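Local coordinates for superoxide dismutase (Clostridium difficile, PDB 3TJT), which probably disproportionates superoxide into hydrogen peroxide and molecular oxygen, using a protein-bound iron(III) ion to protect the cell from radicals, at residues A[104-109]-A[142-147]. Sequence-based numbering, arbitrary orientation.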
ATOM      1  N   LYS A 104       6.700  19.838  24.066  1.00 22.39           N
ATOM      2  CA  LYS A 104       7.732  20.691  23.495  1.00 23.20           C
ATOM      3  C   LYS A 104       9.094  20.365  24.108  1.00 26.00           C
ATOM      4  O   LYS A 104      10.099  20.235  23.407  1.00 24.22           O
ATOM      5  CB  LYS A 104       7.393  22.169  23.735  1.00 22.88           C
ATOM      6  CG  LYS A 104       8.450  23.151  23.236  1.00 26.86           C
ATOM      7  CD  LYS A 104       8.044  24.589  23.575  1.00 27.28           C
ATOM      8  CE  LYS A 104       9.117  25.594  23.195  1.00 32.82           C
ATOM      9  NZ  LYS A 104       9.247  25.754  21.720  1.00 36.40           N
ATOM     10  N   GLU A 105       9.123  20.232  25.430  1.00 26.57           N
ATOM     11  CA  GLU A 105      10.374  19.944  26.118  1.00 26.66           C
ATOM     12  C   GLU A 105      10.915  18.558  25.780  1.00 23.10           C
ATOM     13  O   GLU A 105      12.122  18.383  25.585  1.00 24.31           O
ATOM     14  CB  GLU A 105      10.190  20.094  27.626  1.00 29.72           C
ATOM     15  CG  GLU A 105       9.862  21.522  28.032  1.00 37.01           C
ATOM     16  CD  GLU A 105       9.477  21.648  29.495  1.00 50.60           C
ATOM     17  OE1 GLU A 105       9.802  20.730  30.280  1.00 52.47           O
ATOM     18  OE2 GLU A 105       8.850  22.670  29.854  1.00 49.74           O
ATOM     19  N   ALA A 106      10.015  17.583  25.708  1.00 26.12           N
ATOM     20  CA  ALA A 106      10.402  16.207  25.422  1.00 23.96           C
ATOM     21  C   ALA A 106      10.985  16.085  24.020  1.00 25.33           C
ATOM     22  O   ALA A 106      11.938  15.340  23.794  1.00 23.87           O
ATOM     23  CB  ALA A 106       9.215  15.274  25.598  1.00 22.61           C
ATOM     24  N   ILE A 107      10.414  16.819  23.072  1.00 24.88           N
ATOM     25  CA  ILE A 107      10.939  16.804  21.716  1.00 23.12           C
ATOM     26  C   ILE A 107      12.379  17.320  21.671  1.00 26.11           C
ATOM     27  O   ILE A 107      13.251  16.713  21.042  1.00 24.81           O
ATOM     28  CB  ILE A 107      10.022  17.592  20.746  1.00 23.69           C
ATOM     29  CG1 ILE A 107       8.721  16.806  20.520  1.00 22.77           C
ATOM     30  CG2 ILE A 107      10.751  17.877  19.444  1.00 24.52           C
ATOM     31  CD1 ILE A 107       7.648  17.559  19.722  1.00 24.32           C
ATOM     32  N   ASP A 108      12.639  18.432  22.355  1.00 24.20           N
ATOM     33  CA  ASP A 108      13.994  18.957  22.423  1.00 27.03           C
ATOM     34  C   ASP A 108      14.918  17.962  23.121  1.00 26.75           C
ATOM     35  O   ASP A 108      16.042  17.744  22.681  1.00 28.59           O
ATOM     36  CB  ASP A 108      14.023  20.304  23.152  1.00 29.32           C
ATOM     37  CG  ASP A 108      13.515  21.442  22.291  1.00 35.54           C
ATOM     38  OD1 ASP A 108      13.278  21.222  21.081  1.00 32.04           O
ATOM     39  OD2 ASP A 108      13.361  22.563  22.823  1.00 35.37           O
ATOM     40  N   ARG A 109      14.432  17.359  24.201  1.00 27.48           N
ATOM     41  CA  ARG A 109      15.223  16.392  24.961  1.00 26.17           C
ATOM     42  C   ARG A 109      15.611  15.184  24.107  1.00 31.87           C
ATOM     43  O   ARG A 109      16.768  14.764  24.086  1.00 29.61           O
ATOM     44  CB  ARG A 109      14.441  15.925  26.188  1.00 28.50           C
ATOM     45  CG  ARG A 109      15.215  14.997  27.125  1.00 32.05           C
ATOM     46  CD  ARG A 109      14.280  14.393  28.159  1.00 32.51           C
ATOM     47  NE  ARG A 109      13.303  13.506  27.529  1.00 34.05           N
ATOM     48  CZ  ARG A 109      12.079  13.289  27.996  1.00 35.31           C
ATOM     49  NH1 ARG A 109      11.676  13.896  29.105  1.00 36.17           N
ATOM     50  NH2 ARG A 109      11.256  12.466  27.352  1.00 29.43           N
ATOM     51  N   GLY A 142       7.529   8.112  28.878  1.00 33.24           N
ATOM     52  CA  GLY A 142       7.509   9.388  28.184  1.00 29.07           C
ATOM     53  C   GLY A 142       8.662   9.653  27.232  1.00 27.79           C
ATOM     54  O   GLY A 142       8.801  10.763  26.715  1.00 27.28           O
ATOM     55  N   LYS A 143       9.493   8.645  26.997  1.00 26.62           N
ATOM     56  CA  LYS A 143      10.596   8.773  26.052  1.00 27.97           C
ATOM     57  C   LYS A 143      10.038   8.742  24.627  1.00 22.46           C
ATOM     58  O   LYS A 143       9.267   7.849  24.296  1.00 24.70           O
ATOM     59  CB  LYS A 143      11.587   7.620  26.248  1.00 30.74           C
ATOM     60  CG  LYS A 143      12.807   7.673  25.352  1.00 32.89           C
ATOM     61  CD  LYS A 143      13.711   8.832  25.729  1.00 43.83           C
ATOM     62  CE  LYS A 143      14.998   8.831  24.919  1.00 45.69           C
ATOM     63  NZ  LYS A 143      15.809  10.059  25.178  1.00 44.40           N
ATOM     64  N   LEU A 144      10.430   9.706  23.795  1.00 23.83           N
ATOM     65  CA  LEU A 144       9.904   9.788  22.425  1.00 24.30           C
ATOM     66  C   LEU A 144      10.817   9.141  21.388  1.00 21.97           C
ATOM     67  O   LEU A 144      12.038   9.178  21.512  1.00 22.21           O
ATOM     68  CB  LEU A 144       9.663  11.250  22.028  1.00 22.74           C
ATOM     69  CG  LEU A 144       8.661  12.047  22.863  1.00 22.09           C
ATOM     70  CD1 LEU A 144       8.657  13.528  22.433  1.00 24.83           C
ATOM     71  CD2 LEU A 144       7.266  11.444  22.770  1.00 23.14           C
ATOM     72  N   SER A 145      10.209   8.567  20.351  1.00 21.44           N
ATOM     73  CA  SER A 145      10.945   8.047  19.214  1.00 22.82           C
ATOM     74  C   SER A 145      10.043   8.104  17.985  1.00 19.22           C
ATOM     75  O   SER A 145       8.840   8.306  18.104  1.00 20.30           O
ATOM     76  CB  SER A 145      11.386   6.600  19.463  1.00 22.22           C
ATOM     77  OG  SER A 145      10.268   5.752  19.671  1.00 22.72           O
ATOM     78  N   ILE A 146      10.634   7.940  16.810  1.00 20.92           N
ATOM     79  CA  ILE A 146       9.856   7.850  15.577  1.00 20.31           C
ATOM     80  C   ILE A 146       9.916   6.418  15.041  1.00 20.26           C
ATOM     81  O   ILE A 146      10.984   5.806  15.024  1.00 20.87           O
ATOM     82  CB  ILE A 146      10.380   8.837  14.528  1.00 19.14           C
ATOM     83  CG1 ILE A 146      10.069  10.269  14.981  1.00 21.50           C
ATOM     84  CG2 ILE A 146       9.745   8.556  13.166  1.00 21.15           C
ATOM     85  CD1 ILE A 146      10.857  11.324  14.255  1.00 21.69           C
ATOM     86  N   MET A 147       8.768   5.876  14.647  1.00 16.97           N
ATOM     87  CA  MET A 147       8.724   4.532  14.070  1.00 20.02           C
ATOM     88  C   MET A 147       7.665   4.490  12.980  1.00 22.26           C
ATOM     89  O   MET A 147       6.807   5.367  12.900  1.00 20.42           O
ATOM     90  CB  MET A 147       8.358   3.494  15.133  1.00 19.56           C
ATOM     91  CG  MET A 147       6.867   3.557  15.520  1.00 27.22           C
ATOM     92  SD  MET A 147       6.328   2.225  16.583  1.00 49.20           S
ATOM     93  CE  MET A 147       6.408   0.824  15.466  1.00 27.55           C
TER
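Leu144, the first residue of strand 144-150, drives one methyl group into the flank of helix 101-111, and the close packing here is built round that methyl. Its CD1 lies 3.7 Å from Ala106 CB, and the same CD1 comes within 3.8 Å of Ile107 CG1 and equally near the Ile107 backbone N, so it rests on helix backbone as well as side chain. Ile107 directs its CB away from the strand, yet its CG1 branch, anti to the carbonyl carbon (chi1 -71°), lies beside the backbone N and still meets the leucine methyl. Ala106 keeps the approach short: its CA is 7.1 Å from that of Leu144. The surrounding walls come from helix 194-202, whose Tyr201 touches both Ala106 and Leu144, and from Leu136 and Ala138 on the neighbouring strand.

This is the C-terminal alpha/beta domain of an iron/manganese superoxide dismutase, and the contact sets helix 101-111 against the start of an outer strand of its three-stranded antiparallel sheet, away from the iron.

Toward solvent the fit becomes looser and polar. Arg109 leaves the helix with CG anti to its own backbone N, then bends at chi3 (66°), which folds the guanidinium back until Ala106 CA lies over the centre of one face, 4.2 Å above the guanidinium plane. From the edge of that group NH2 reaches Gly142 O at 3.1 Å, but the N-H...O angle of 123° makes the bond weak; Tyr201 OH also bonds to this carbonyl oxygen. Lys143 NZ stands 4.9 Å from Arg109 NE, a like-charge proximity probably eased by Asp110, which forms a salt bridge with the lysine and accepts a hydrogen bond from Leu144 N.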